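Side-chain contacts in putative O-acetylhomoserine (Thiol)-lyase (Campylobacter jejuni, PDB 4OC9), which probably uses pyridoxal 5'-phosphate to transfer the aminocarboxypropyl group of O-acetylhomoserine to a sulfur nucleophile: residues Ile79-Ser83 / Gly84-Cys88; Arg128-Ile132 / Asp133-Ser137; Lys223-Asn226 / Asp227-Lys230; Leu248-Asn251 / Thr252-Leu255. One frame throughout, in Å; residues are numbered along the deposited sequence.

Interaction 1. Residues Ile79-Ser83 / Gly84-Cys88; sequences IPVAS and GMAAC
Val81 lays its CG2 methyl over the first turn of the helix that follows, 3.7 Å from Ala87 CB, and the same methyl lies 3.6 Å from the backbone N of Ala87. CG2, lodged between the valine's N and carbonyl carbon, is the branch that touches the helix; CG1 is turned anti to the carbonyl carbon. Two residues on, Ser83 is the N-cap. Its OG, rotated between its own N and carbonyl carbon (chi1 67°), curls back over the helix start and accepts from Ala86 N at 3.1 Å along a nearly straight N-H line of 164°. The carbonyl of Ser83 takes the first helical bond, from Ala87 N, at 3.0 Å. Ala86 CB lies 3.5 Å from Ser83 OG. The hydroxyl is also hydrogen-bonded to the carbonyl of Gly271 of the second subunit, which ties the cap to the subunit interface. Ala86 N is taken by the cap; the N-H groups of Gly84 and selenomethionine Met85 donate to the phosphate of the pyridoxal-lysine at position 206. This strand-to-helix turn is the phosphate-binding helix N-terminus of the PLP-dependent aminotransferase-like fold.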
ATOM      1  N   ILE D  79       9.122  17.922  -9.528  1.00 15.72           N
ATOM      2  CA  ILE D  79       9.456  16.528  -9.785  1.00 16.95           C
ATOM      3  C   ILE D  79       9.828  15.738  -8.556  1.00 15.35           C
ATOM      4  O   ILE D  79      10.853  15.992  -7.944  1.00 14.97           O
ATOM      5  CB  ILE D  79      10.650  16.427 -10.758  1.00 19.66           C
ATOM      6  CG1 ILE D  79      10.185  16.862 -12.149  1.00 20.21           C
ATOM      7  CG2 ILE D  79      11.135  14.983 -10.872  1.00 19.57           C
ATOM      8  CD1 ILE D  79      11.272  16.925 -13.171  1.00 20.98           C
ATOM      9  N   PRO D  80       8.979  14.780  -8.199  1.00 15.16           N
ATOM     10  CA  PRO D  80       9.265  13.958  -7.047  1.00 13.55           C
ATOM     11  C   PRO D  80      10.245  12.870  -7.384  1.00 11.60           C
ATOM     12  O   PRO D  80      10.200  12.302  -8.467  1.00 10.88           O
ATOM     13  CB  PRO D  80       7.895  13.364  -6.691  1.00 13.31           C
ATOM     14  CG  PRO D  80       6.916  14.292  -7.314  1.00 13.65           C
ATOM     15  CD  PRO D  80       7.572  14.622  -8.618  1.00 14.72           C
ATOM     16  N   VAL D  81      11.081  12.583  -6.409  1.00 10.28           N
ATOM     17  CA  VAL D  81      12.102  11.586  -6.513  1.00 10.71           C
ATOM     18  C   VAL D  81      12.120  10.715  -5.262  1.00 10.85           C
ATOM     19  O   VAL D  81      11.411  10.996  -4.307  1.00 11.81           O
ATOM     20  CB  VAL D  81      13.464  12.213  -6.828  1.00 11.11           C
ATOM     21  CG1 VAL D  81      13.409  12.836  -8.195  1.00 11.50           C
ATOM     22  CG2 VAL D  81      13.839  13.241  -5.808  1.00 10.64           C
ATOM     23  N   ALA D  82      12.931   9.654  -5.268  1.00 11.24           N
ATOM     24  CA  ALA D  82      12.961   8.694  -4.134  1.00 10.49           C
ATOM     25  C   ALA D  82      13.265   9.213  -2.743  1.00  9.28           C
ATOM     26  O   ALA D  82      12.900   8.590  -1.772  1.00  8.63           O
ATOM     27  CB  ALA D  82      13.888   7.547  -4.458  1.00 10.33           C
ATOM     28  N   SER D  83      14.009  10.302  -2.660  1.00  9.28           N
ATOM     29  CA  SER D  83      14.350  10.857  -1.368  1.00  8.91           C
ATOM     30  C   SER D  83      14.863  12.256  -1.494  1.00  8.30           C
ATOM     31  O   SER D  83      15.144  12.724  -2.569  1.00  7.70           O
ATOM     32  CB  SER D  83      15.447  10.045  -0.711  1.00  8.96           C
ATOM     33  OG  SER D  83      16.659  10.164  -1.425  1.00  8.44           O
ATOM     34  N   GLY D  84      14.925  12.928  -0.347  1.00  9.76           N
ATOM     35  CA  GLY D  84      15.412  14.308  -0.247  1.00 10.33           C
ATOM     36  C   GLY D  84      16.863  14.375  -0.733  1.00 11.76           C
ATOM     37  O   GLY D  84      17.243  15.298  -1.426  1.00 11.53           O
HETATM   38  N   MSE D  85      17.657  13.377  -0.380  1.00 13.61           N
HETATM   39  CA  MSE D  85      19.051  13.327  -0.811  1.00 16.14           C
HETATM   40  C   MSE D  85      19.087  13.225  -2.301  1.00 14.48           C
HETATM   41  O   MSE D  85      19.827  13.945  -2.954  1.00 15.17           O
HETATM   42  CB  MSE D  85      19.774  12.110  -0.262  1.00 20.26           C
HETATM   43  CG  MSE D  85      20.113  12.209   1.216  1.00 25.54           C
HETATM   44 SE   MSE D  85      20.988  13.929   1.675  1.00 38.46          SE
HETATM   45  CE  MSE D  85      22.484  13.815   0.416  1.00 38.98           C
ATOM     46  N   ALA D  86      18.277  12.336  -2.864  1.00 12.71           N
ATOM     47  CA  ALA D  86      18.233  12.182  -4.304  1.00 11.41           C
ATOM     48  C   ALA D  86      17.871  13.501  -4.946  1.00 11.53           C
ATOM     49  O   ALA D  86      18.411  13.849  -5.994  1.00 11.42           O
ATOM     50  CB  ALA D  86      17.238  11.115  -4.712  1.00 11.73           C
ATOM     51  N   ALA D  87      16.959  14.246  -4.330  1.00 11.02           N
ATOM     52  CA  ALA D  87      16.556  15.558  -4.844  1.00 10.99           C
ATOM     53  C   ALA D  87      17.755  16.531  -4.826  1.00 11.28           C
ATOM     54  O   ALA D  87      17.956  17.291  -5.781  1.00 10.65           O
ATOM     55  CB  ALA D  87      15.407  16.125  -4.022  1.00 11.12           C
ATOM     56  N   CYS D  88      18.512  16.558  -3.726  1.00 11.61           N
ATOM     57  CA  CYS D  88      19.690  17.447  -3.618  1.00 13.09           C
ATOM     58  C   CYS D  88      20.731  17.038  -4.686  1.00 13.90           C
ATOM     59  O   CYS D  88      21.214  17.870  -5.437  1.00 14.70           O
ATOM     60  CB  CYS D  88      20.285  17.430  -2.218  1.00 12.71           C
ATOM     61  SG  CYS D  88      19.231  18.112  -0.914  1.00 13.87           S
TER

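Interaction 2. Residues Arg128-Ile132 / Asp133-Ser137; sequences REFDI and DDLDS
Asp131 and Ser137 meet where a type I beta turn, running from Asp131 to Asp134, carries the chain from edge strand 126-130 into helix 136-141 of the large sheet domain. Ser137 OG is the hub: it accepts from Asp131 N at 3.0 Å and donates to Asp134 O at 2.6 Å, so one hydroxyl stitches the strand end to the turn that leads into the helix. Asp134 O is gripped a second time by Ser137 N, the two donors arriving from opposite faces of its plane. Inside the turn, Asp131 O accepts from Asp134 N, while Asp131 OD1 takes Asp133 N at 3.0 Å from well above the carboxylate plane. With CG swung opposite its own N (chi1 -177°), the Asp131 carboxylate hangs over the turn. It lies near that of Asp133, the planes 69° apart, and OD1 to Asp133 OD2 is 4.0 Å; this crowding of like charge is probably eased because Asp133 OD2 forms a salt bridge with Lys107 and a hydrogen bond with Tyr326. On the buried side, Leu135 runs alongside Phe130 and packs against Lys166, Ile167 and Ile170 of helix 164-174. Ile132 runs alongside Asp133 and rests on Ser105 and Ala160. The apolar seam closes where Leu135 CD2 comes obliquely to Phe130 CE2, 4.0 Å away.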
ATOM      1  N   ARG D 128      32.778  24.090  -2.653  1.00 26.05           N
ATOM      2  CA  ARG D 128      33.346  25.270  -1.995  1.00 29.53           C
ATOM      3  C   ARG D 128      32.378  25.846  -0.968  1.00 26.15           C
ATOM      4  O   ARG D 128      31.386  26.454  -1.321  1.00 22.88           O
ATOM      5  CB  ARG D 128      33.702  26.358  -3.022  1.00 31.74           C
ATOM      6  CG  ARG D 128      34.734  25.909  -4.047  1.00 34.20           C
ATOM      7  CD  ARG D 128      35.015  26.999  -5.060  1.00 36.90           C
ATOM      8  NE  ARG D 128      35.948  26.544  -6.095  1.00 40.96           N
ATOM      9  CZ  ARG D 128      36.320  27.278  -7.137  1.00 41.72           C
ATOM     10  NH1 ARG D 128      35.840  28.512  -7.301  1.00 46.56           N
ATOM     11  NH2 ARG D 128      37.159  26.779  -8.025  1.00 41.56           N
ATOM     12  N   GLU D 129      32.728  25.654   0.297  1.00 25.03           N
ATOM     13  CA  GLU D 129      31.980  26.123   1.430  1.00 23.91           C
ATOM     14  C   GLU D 129      31.933  27.655   1.549  1.00 24.19           C
ATOM     15  O   GLU D 129      32.832  28.361   1.081  1.00 23.89           O
ATOM     16  CB  GLU D 129      32.675  25.628   2.692  1.00 27.77           C
ATOM     17  CG  GLU D 129      31.965  25.914   4.010  1.00 35.16           C
ATOM     18  CD  GLU D 129      32.830  25.573   5.222  1.00 39.40           C
ATOM     19  OE1 GLU D 129      32.324  25.397   6.365  1.00 48.31           O
ATOM     20  OE2 GLU D 129      34.049  25.477   5.032  1.00 45.01           O
ATOM     21  N   PHE D 130      30.847  28.180   2.121  1.00 22.66           N
ATOM     22  CA  PHE D 130      30.739  29.633   2.323  1.00 22.10           C
ATOM     23  C   PHE D 130      29.914  29.785   3.587  1.00 23.18           C
ATOM     24  O   PHE D 130      29.185  28.864   3.980  1.00 23.17           O
ATOM     25  CB  PHE D 130      30.154  30.437   1.144  1.00 20.74           C
ATOM     26  CG  PHE D 130      28.671  30.263   0.935  1.00 20.83           C
ATOM     27  CD1 PHE D 130      28.181  29.268   0.127  1.00 20.42           C
ATOM     28  CD2 PHE D 130      27.772  31.154   1.526  1.00 19.48           C
ATOM     29  CE1 PHE D 130      26.822  29.141  -0.075  1.00 21.95           C
ATOM     30  CE2 PHE D 130      26.417  31.045   1.316  1.00 19.27           C
ATOM     31  CZ  PHE D 130      25.937  30.024   0.522  1.00 22.08           C
ATOM     32  N   ASP D 131      30.058  30.939   4.224  1.00 22.35           N
ATOM     33  CA  ASP D 131      29.360  31.239   5.449  1.00 26.27           C
ATOM     34  C   ASP D 131      28.100  32.078   5.149  1.00 26.65           C
ATOM     35  O   ASP D 131      28.212  33.211   4.647  1.00 23.25           O
ATOM     36  CB  ASP D 131      30.326  32.001   6.370  1.00 26.13           C
ATOM     37  CG  ASP D 131      29.737  32.327   7.753  1.00 27.80           C
ATOM     38  OD1 ASP D 131      28.595  31.924   8.111  1.00 22.33           O
ATOM     39  OD2 ASP D 131      30.462  33.010   8.505  1.00 32.50           O
ATOM     40  N   ILE D 132      26.920  31.540   5.461  1.00 23.65           N
ATOM     41  CA  ILE D 132      25.679  32.289   5.213  1.00 25.07           C
ATOM     42  C   ILE D 132      25.615  33.558   6.042  1.00 25.56           C
ATOM     43  O   ILE D 132      24.837  34.450   5.727  1.00 28.94           O
ATOM     44  CB  ILE D 132      24.357  31.574   5.554  1.00 28.91           C
ATOM     45  CG1 ILE D 132      24.504  30.962   6.928  1.00 32.36           C
ATOM     46  CG2 ILE D 132      24.025  30.498   4.568  1.00 29.01           C
ATOM     47  CD1 ILE D 132      23.171  30.862   7.606  1.00 38.65           C
ATOM     48  N   ASP D 133      26.354  33.603   7.144  1.00 25.72           N
ATOM     49  CA  ASP D 133      26.369  34.783   8.017  1.00 25.84           C
ATOM     50  C   ASP D 133      27.316  35.877   7.546  1.00 26.27           C
ATOM     51  O   ASP D 133      27.289  36.965   8.068  1.00 33.01           O
ATOM     52  CB  ASP D 133      26.718  34.380   9.448  1.00 28.88           C
ATOM     53  CG  ASP D 133      25.610  33.579  10.123  1.00 31.49           C
ATOM     54  OD1 ASP D 133      24.433  33.822   9.813  1.00 31.83           O
ATOM     55  OD2 ASP D 133      25.920  32.761  11.023  1.00 38.49           O
ATOM     56  N   ASP D 134      28.132  35.593   6.538  1.00 28.40           N
ATOM     57  CA  ASP D 134      29.080  36.559   6.000  1.00 25.72           C
ATOM     58  C   ASP D 134      29.176  36.316   4.480  1.00 21.41           C
ATOM     59  O   ASP D 134      30.115  35.697   3.989  1.00 15.12           O
ATOM     60  CB  ASP D 134      30.447  36.351   6.663  1.00 31.73           C
ATOM     61  CG  ASP D 134      31.491  37.340   6.178  1.00 33.05           C
ATOM     62  OD1 ASP D 134      31.118  38.379   5.572  1.00 30.61           O
ATOM     63  OD2 ASP D 134      32.684  37.059   6.419  1.00 41.44           O
ATOM     64  N   LEU D 135      28.227  36.878   3.757  1.00 20.92           N
ATOM     65  CA  LEU D 135      28.142  36.693   2.324  1.00 22.54           C
ATOM     66  C   LEU D 135      29.297  37.106   1.462  1.00 27.50           C
ATOM     67  O   LEU D 135      29.384  36.667   0.312  1.00 31.08           O
ATOM     68  CB  LEU D 135      26.790  37.192   1.793  1.00 24.94           C
ATOM     69  CG  LEU D 135      25.579  36.431   2.396  1.00 25.70           C
ATOM     70  CD1 LEU D 135      24.265  36.981   1.869  1.00 27.27           C
ATOM     71  CD2 LEU D 135      25.646  34.921   2.132  1.00 27.22           C
ATOM     72  N   ASP D 136      30.198  37.928   1.969  1.00 31.18           N
ATOM     73  CA  ASP D 136      31.354  38.287   1.155  1.00 33.61           C
ATOM     74  C   ASP D 136      32.101  36.968   0.877  1.00 33.97           C
ATOM     75  O   ASP D 136      32.728  36.822  -0.181  1.00 37.31           O
ATOM     76  CB  ASP D 136      32.310  39.277   1.852  1.00 36.72           C
ATOM     77  CG  ASP D 136      31.704  40.653   2.063  1.00 42.07           C
ATOM     78  OD1 ASP D 136      30.711  41.006   1.374  1.00 45.67           O
ATOM     79  OD2 ASP D 136      32.254  41.406   2.901  1.00 46.67           O
ATOM     80  N   SER D 137      32.019  36.011   1.817  1.00 30.25           N
ATOM     81  CA  SER D 137      32.682  34.712   1.666  1.00 28.08           C
ATOM     82  C   SER D 137      32.138  33.950   0.448  1.00 28.02           C
ATOM     83  O   SER D 137      32.806  33.057  -0.080  1.00 27.33           O
ATOM     84  CB  SER D 137      32.544  33.844   2.912  1.00 31.52           C
ATOM     85  OG  SER D 137      31.186  33.497   3.167  1.00 35.31           O
TER

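Interaction 3. Residues Lys223-Asn226 / Asp227-Lys230; sequences KDLN and DLLK
Leu225 turns its branched end forward along helix 225-229, where CD1 lies 4.0 Å from Leu228 CD2 and CG lies 4.1 Å from Leu229 CD1. These three leucines form the buried face of the short helix: Leu225 and Leu229 press on Phe258 of helix 257-270, and Leu228 and Leu229 on Val177 of strand 177-181. The backbone beneath is a single tight turn, in which Leu225 O accepts from Leu229 N and, weakly, from Leu228 N. The last bond is firmer, with Lys230 N meeting Asn226 O at 2.7 Å nearly along the C=O axis.

The opposite side is more open. Asp224 and Asp227 lie side by side, their carboxylate planes only 5° apart, with Asp224 OD1 4.5 Å from Asp227 OD2. One water spans the pair, donating to Asp227 OD1 at 2.6 Å and to Asp224 OD1 at 3.1 Å.

Between the two sides, the extended chain of Lys230 runs alongside Asn226, and its CD sits 4.1 Å from Asn226 CB. Both polar ends run the same way, toward residues 253-257: Lys230 NZ donates to Leu253 O, Asn226 ND2 donates to Leu255 O and Asn226 OD1 accepts from Ile257 N. A water donating both protons to two parallel carboxylates probably softens their repulsion, while the lysine and asparagine spend their hydrogen bonds on backbone rather than on each other.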
ATOM      1  N   LYS D 223       9.080  29.892 -12.000  1.00 20.58           N
ATOM      2  CA  LYS D 223       8.558  30.277 -13.294  1.00 24.44           C
ATOM      3  C   LYS D 223       9.644  31.039 -14.027  1.00 22.92           C
ATOM      4  O   LYS D 223      10.399  31.766 -13.412  1.00 23.02           O
ATOM      5  CB  LYS D 223       7.350  31.192 -13.119  1.00 26.90           C
ATOM      6  CG  LYS D 223       6.185  30.484 -12.467  1.00 26.89           C
ATOM      7  CD  LYS D 223       5.003  31.384 -12.248  1.00 28.05           C
ATOM      8  CE  LYS D 223       3.889  30.560 -11.659  1.00 31.47           C
ATOM      9  NZ  LYS D 223       2.643  31.341 -11.487  1.00 40.50           N
ATOM     10  N   ASP D 224       9.727  30.834 -15.332  1.00 22.87           N
ATOM     11  CA  ASP D 224      10.691  31.510 -16.192  1.00 21.36           C
ATOM     12  C   ASP D 224      12.144  31.166 -15.952  1.00 21.41           C
ATOM     13  O   ASP D 224      13.029  31.902 -16.386  1.00 21.46           O
ATOM     14  CB  ASP D 224      10.474  33.017 -16.118  1.00 25.57           C
ATOM     15  CG  ASP D 224       9.051  33.427 -16.548  1.00 30.04           C
ATOM     16  OD1 ASP D 224       8.538  32.881 -17.550  1.00 27.30           O
ATOM     17  OD2 ASP D 224       8.474  34.342 -15.915  1.00 32.12           O
ATOM     18  N   LEU D 225      12.423  30.020 -15.335  1.00 19.95           N
ATOM     19  CA  LEU D 225      13.819  29.628 -15.123  1.00 20.67           C
ATOM     20  C   LEU D 225      14.606  29.477 -16.469  1.00 23.23           C
ATOM     21  O   LEU D 225      15.852  29.559 -16.490  1.00 25.39           O
ATOM     22  CB  LEU D 225      13.902  28.331 -14.332  1.00 19.30           C
ATOM     23  CG  LEU D 225      15.309  27.796 -14.022  1.00 17.49           C
ATOM     24  CD1 LEU D 225      16.127  28.838 -13.288  1.00 18.97           C
ATOM     25  CD2 LEU D 225      15.207  26.531 -13.201  1.00 17.83           C
ATOM     26  N   ASN D 226      13.899  29.182 -17.571  1.00 23.45           N
ATOM     27  CA  ASN D 226      14.538  29.048 -18.892  1.00 22.03           C
ATOM     28  C   ASN D 226      15.333  30.303 -19.217  1.00 23.82           C
ATOM     29  O   ASN D 226      16.451  30.218 -19.773  1.00 23.65           O
ATOM     30  CB  ASN D 226      13.506  28.809 -19.993  1.00 23.41           C
ATOM     31  CG  ASN D 226      12.887  27.425 -19.947  1.00 22.46           C
ATOM     32  OD1 ASN D 226      13.420  26.500 -19.331  1.00 25.09           O
ATOM     33  ND2 ASN D 226      11.826  27.254 -20.690  1.00 20.31           N
ATOM     34  N   ASP D 227      14.771  31.465 -18.862  1.00 22.77           N
ATOM     35  CA  ASP D 227      15.441  32.769 -19.091  1.00 23.66           C
ATOM     36  C   ASP D 227      16.883  32.738 -18.594  1.00 21.78           C
ATOM     37  O   ASP D 227      17.781  33.263 -19.227  1.00 27.23           O
ATOM     38  CB  ASP D 227      14.688  33.908 -18.383  1.00 23.88           C
ATOM     39  CG  ASP D 227      13.273  34.090 -18.889  1.00 25.31           C
ATOM     40  OD1 ASP D 227      12.885  33.400 -19.848  1.00 30.87           O
ATOM     41  OD2 ASP D 227      12.521  34.917 -18.330  1.00 30.07           O
ATOM     42  N   LEU D 228      17.104  32.117 -17.445  1.00 22.94           N
ATOM     43  CA  LEU D 228      18.448  32.017 -16.847  1.00 23.78           C
ATOM     44  C   LEU D 228      19.327  30.909 -17.418  1.00 24.81           C
ATOM     45  O   LEU D 228      20.557  31.016 -17.413  1.00 30.26           O
ATOM     46  CB  LEU D 228      18.306  31.798 -15.330  1.00 24.24           C
ATOM     47  CG  LEU D 228      19.577  31.628 -14.485  1.00 24.90           C
ATOM     48  CD1 LEU D 228      20.516  32.828 -14.624  1.00 26.64           C
ATOM     49  CD2 LEU D 228      19.220  31.434 -13.023  1.00 25.60           C
ATOM     50  N   LEU D 229      18.715  29.819 -17.877  1.00 25.05           N
ATOM     51  CA  LEU D 229      19.474  28.685 -18.432  1.00 21.24           C
ATOM     52  C   LEU D 229      19.757  28.803 -19.915  1.00 22.46           C
ATOM     53  O   LEU D 229      20.850  28.452 -20.372  1.00 20.88           O
ATOM     54  CB  LEU D 229      18.771  27.355 -18.136  1.00 21.01           C
ATOM     55  CG  LEU D 229      18.698  26.944 -16.662  1.00 20.13           C
ATOM     56  CD1 LEU D 229      17.865  25.688 -16.483  1.00 19.13           C
ATOM     57  CD2 LEU D 229      20.099  26.739 -16.085  1.00 19.62           C
ATOM     58  N   LYS D 230      18.766  29.252 -20.672  1.00 24.00           N
ATOM     59  CA  LYS D 230      18.943  29.408 -22.107  1.00 27.38           C
ATOM     60  C   LYS D 230      19.913  30.541 -22.432  1.00 30.16           C
ATOM     61  O   LYS D 230      19.857  31.603 -21.828  1.00 31.51           O
ATOM     62  CB  LYS D 230      17.596  29.638 -22.814  1.00 26.85           C
ATOM     63  CG  LYS D 230      16.698  28.417 -22.891  1.00 27.55           C
ATOM     64  CD  LYS D 230      15.410  28.776 -23.595  1.00 27.55           C
ATOM     65  CE  LYS D 230      14.523  27.570 -23.784  1.00 32.83           C
ATOM     66  NZ  LYS D 230      13.190  27.876 -24.365  1.00 34.90           N
TER
HETATM   67  O   HOH W   1      10.483  32.381 -19.897  1.00 12.69           O

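Interaction 4. Residues Leu248-Asn251 / Thr252-Leu255; sequences LNLN and TLDL
An Asx turn opening into a short 3-10 segment shapes this surface loop between helices 225-229 and 257-270, and Asn249 and Thr252 meet across it. Asn249 starts the turn: its OD1 accepts from Asn251 N at 3.0 Å, reaching forward because CG lies opposite the residue's own N (chi1 -176°). The carbonyl of the same residue takes Thr252 N at 3.0 Å, the donor standing above the carbonyl plane, so Asn249 holds two successive parts of the turn, one with its side chain and one with its backbone. The threonine hydroxyl sits close to this carbonyl, a weak approach at 3.2 Å from Thr252 OG1 to Asn249 O, and also lies near Asn251 OD1.

A second link of the 3-10 kind follows, from Leu253 N to Leu250 O, with an N-H line of 168°. The two amide ends are steadied from outside the loop: Asn251 ND2 donates to Asn239 OD1, and Asn249 ND2 bonds weakly to Asn239 O. One residue thus helps orient both asparagines.

Beneath the polar turn lies a small apolar patch. Leu248 CD1 approaches Leu253 CD2 at 4.2 Å, and the Leu248 side chain itself rests on Leu47. Leu250 leans on Phe238 and on Arg261 of helix 257-270. The closest apolar touch belongs to CD1 of Leu253, which lies 3.6 Å from Leu250 CD2.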
ATOM      1  N   LEU D 248      19.289  16.648 -29.950  1.00 31.39           N
ATOM      2  CA  LEU D 248      18.346  17.601 -29.369  1.00 28.54           C
ATOM      3  C   LEU D 248      19.056  18.642 -28.529  1.00 27.42           C
ATOM      4  O   LEU D 248      19.952  18.316 -27.743  1.00 20.06           O
ATOM      5  CB  LEU D 248      17.358  16.894 -28.457  1.00 32.77           C
ATOM      6  CG  LEU D 248      16.398  17.827 -27.701  1.00 32.89           C
ATOM      7  CD1 LEU D 248      15.496  18.622 -28.642  1.00 34.36           C
ATOM      8  CD2 LEU D 248      15.553  17.004 -26.730  1.00 35.32           C
ATOM      9  N   ASN D 249      18.665  19.904 -28.708  1.00 28.94           N
ATOM     10  CA  ASN D 249      19.258  21.007 -27.949  1.00 26.95           C
ATOM     11  C   ASN D 249      18.128  21.552 -27.103  1.00 26.76           C
ATOM     12  O   ASN D 249      17.129  22.055 -27.625  1.00 27.54           O
ATOM     13  CB  ASN D 249      19.887  22.066 -28.864  1.00 29.71           C
ATOM     14  CG  ASN D 249      20.599  23.162 -28.081  1.00 32.51           C
ATOM     15  OD1 ASN D 249      20.201  23.517 -26.974  1.00 34.87           O
ATOM     16  ND2 ASN D 249      21.642  23.722 -28.675  1.00 39.61           N
ATOM     17  N   LEU D 250      18.283  21.435 -25.794  1.00 25.56           N
ATOM     18  CA  LEU D 250      17.241  21.882 -24.859  1.00 26.12           C
ATOM     19  C   LEU D 250      16.817  23.333 -24.964  1.00 25.63           C
ATOM     20  O   LEU D 250      15.646  23.620 -24.725  1.00 21.97           O
ATOM     21  CB  LEU D 250      17.639  21.555 -23.416  1.00 26.19           C
ATOM     22  CG  LEU D 250      17.783  20.056 -23.129  1.00 27.55           C
ATOM     23  CD1 LEU D 250      18.372  19.787 -21.761  1.00 26.93           C
ATOM     24  CD2 LEU D 250      16.455  19.334 -23.305  1.00 27.69           C
ATOM     25  N   ASN D 251      17.718  24.235 -25.365  1.00 26.51           N
ATOM     26  CA  ASN D 251      17.329  25.646 -25.465  1.00 29.11           C
ATOM     27  C   ASN D 251      16.284  25.889 -26.555  1.00 35.00           C
ATOM     28  O   ASN D 251      15.749  26.982 -26.677  1.00 42.92           O
ATOM     29  CB  ASN D 251      18.514  26.584 -25.605  1.00 29.01           C
ATOM     30  CG  ASN D 251      19.251  26.421 -26.913  1.00 33.58           C
ATOM     31  OD1 ASN D 251      18.673  26.000 -27.914  1.00 37.00           O
ATOM     32  ND2 ASN D 251      20.540  26.775 -26.917  1.00 28.46           N
ATOM     33  N   THR D 252      15.984  24.856 -27.335  1.00 37.82           N
ATOM     34  CA  THR D 252      14.980  24.935 -28.399  1.00 40.44           C
ATOM     35  C   THR D 252      13.567  24.630 -27.911  1.00 35.81           C
ATOM     36  O   THR D 252      12.596  24.834 -28.632  1.00 31.47           O
ATOM     37  CB  THR D 252      15.320  23.860 -29.454  1.00 45.18           C
ATOM     38  OG1 THR D 252      16.611  24.146 -29.981  1.00 47.12           O
ATOM     39  CG2 THR D 252      14.315  23.669 -30.633  1.00 53.97           C
ATOM     40  N   LEU D 253      13.449  24.135 -26.680  1.00 33.20           N
ATOM     41  CA  LEU D 253      12.144  23.739 -26.141  1.00 30.97           C
ATOM     42  C   LEU D 253      11.369  24.774 -25.391  1.00 29.65           C
ATOM     43  O   LEU D 253      11.919  25.525 -24.608  1.00 28.45           O
ATOM     44  CB  LEU D 253      12.333  22.531 -25.192  1.00 30.51           C
ATOM     45  CG  LEU D 253      13.009  21.267 -25.750  1.00 32.63           C
ATOM     46  CD1 LEU D 253      13.210  20.249 -24.638  1.00 33.57           C
ATOM     47  CD2 LEU D 253      12.213  20.666 -26.903  1.00 31.32           C
ATOM     48  N   ASP D 254      10.063  24.762 -25.602  1.00 31.13           N
ATOM     49  CA  ASP D 254       9.191  25.669 -24.913  1.00 38.28           C
ATOM     50  C   ASP D 254       8.575  24.842 -23.748  1.00 40.96           C
ATOM     51  O   ASP D 254       7.378  24.539 -23.712  1.00 38.84           O
ATOM     52  CB  ASP D 254       8.155  26.216 -25.868  1.00 41.40           C
ATOM     53  CG  ASP D 254       7.283  27.292 -25.234  1.00 46.00           C
ATOM     54  OD1 ASP D 254       7.605  27.785 -24.128  1.00 53.06           O
ATOM     55  OD2 ASP D 254       6.277  27.664 -25.860  1.00 49.60           O
ATOM     56  N   LEU D 255       9.444  24.464 -22.807  1.00 41.61           N
ATOM     57  CA  LEU D 255       9.093  23.661 -21.633  1.00 35.97           C
ATOM     58  C   LEU D 255      10.087  23.941 -20.536  1.00 28.39           C
ATOM     59  O   LEU D 255      11.168  24.414 -20.815  1.00 28.17           O
ATOM     60  CB  LEU D 255       9.238  22.171 -21.957  1.00 31.49           C
ATOM     61  CG  LEU D 255       8.378  21.515 -23.017  1.00 33.41           C
ATOM     62  CD1 LEU D 255       8.849  20.085 -23.218  1.00 34.37           C
ATOM     63  CD2 LEU D 255       6.908  21.565 -22.627  1.00 34.26           C
TER

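Overall arrangement
From the N terminus, the four contacts come in series, each closing a turn of its own before the next opens; none encloses or crosses another. Interactions 1 and 2 both leave strands of the seven-stranded sheet for a helix, at its two outermost strands within this chain, 77-81 and 126-130, with centres about 26 Å apart. Interaction 1 faces the cofactor and the second subunit, whereas interaction 2 lies nearer the periphery. Interactions 3 and 4 adjoin, centres about 11 Å apart: residues 223-230 follow strand 217-221, and residues 248-255 lead into helix 257-270. Their direct contact therefore ties the sheet's exit to the start of that helix.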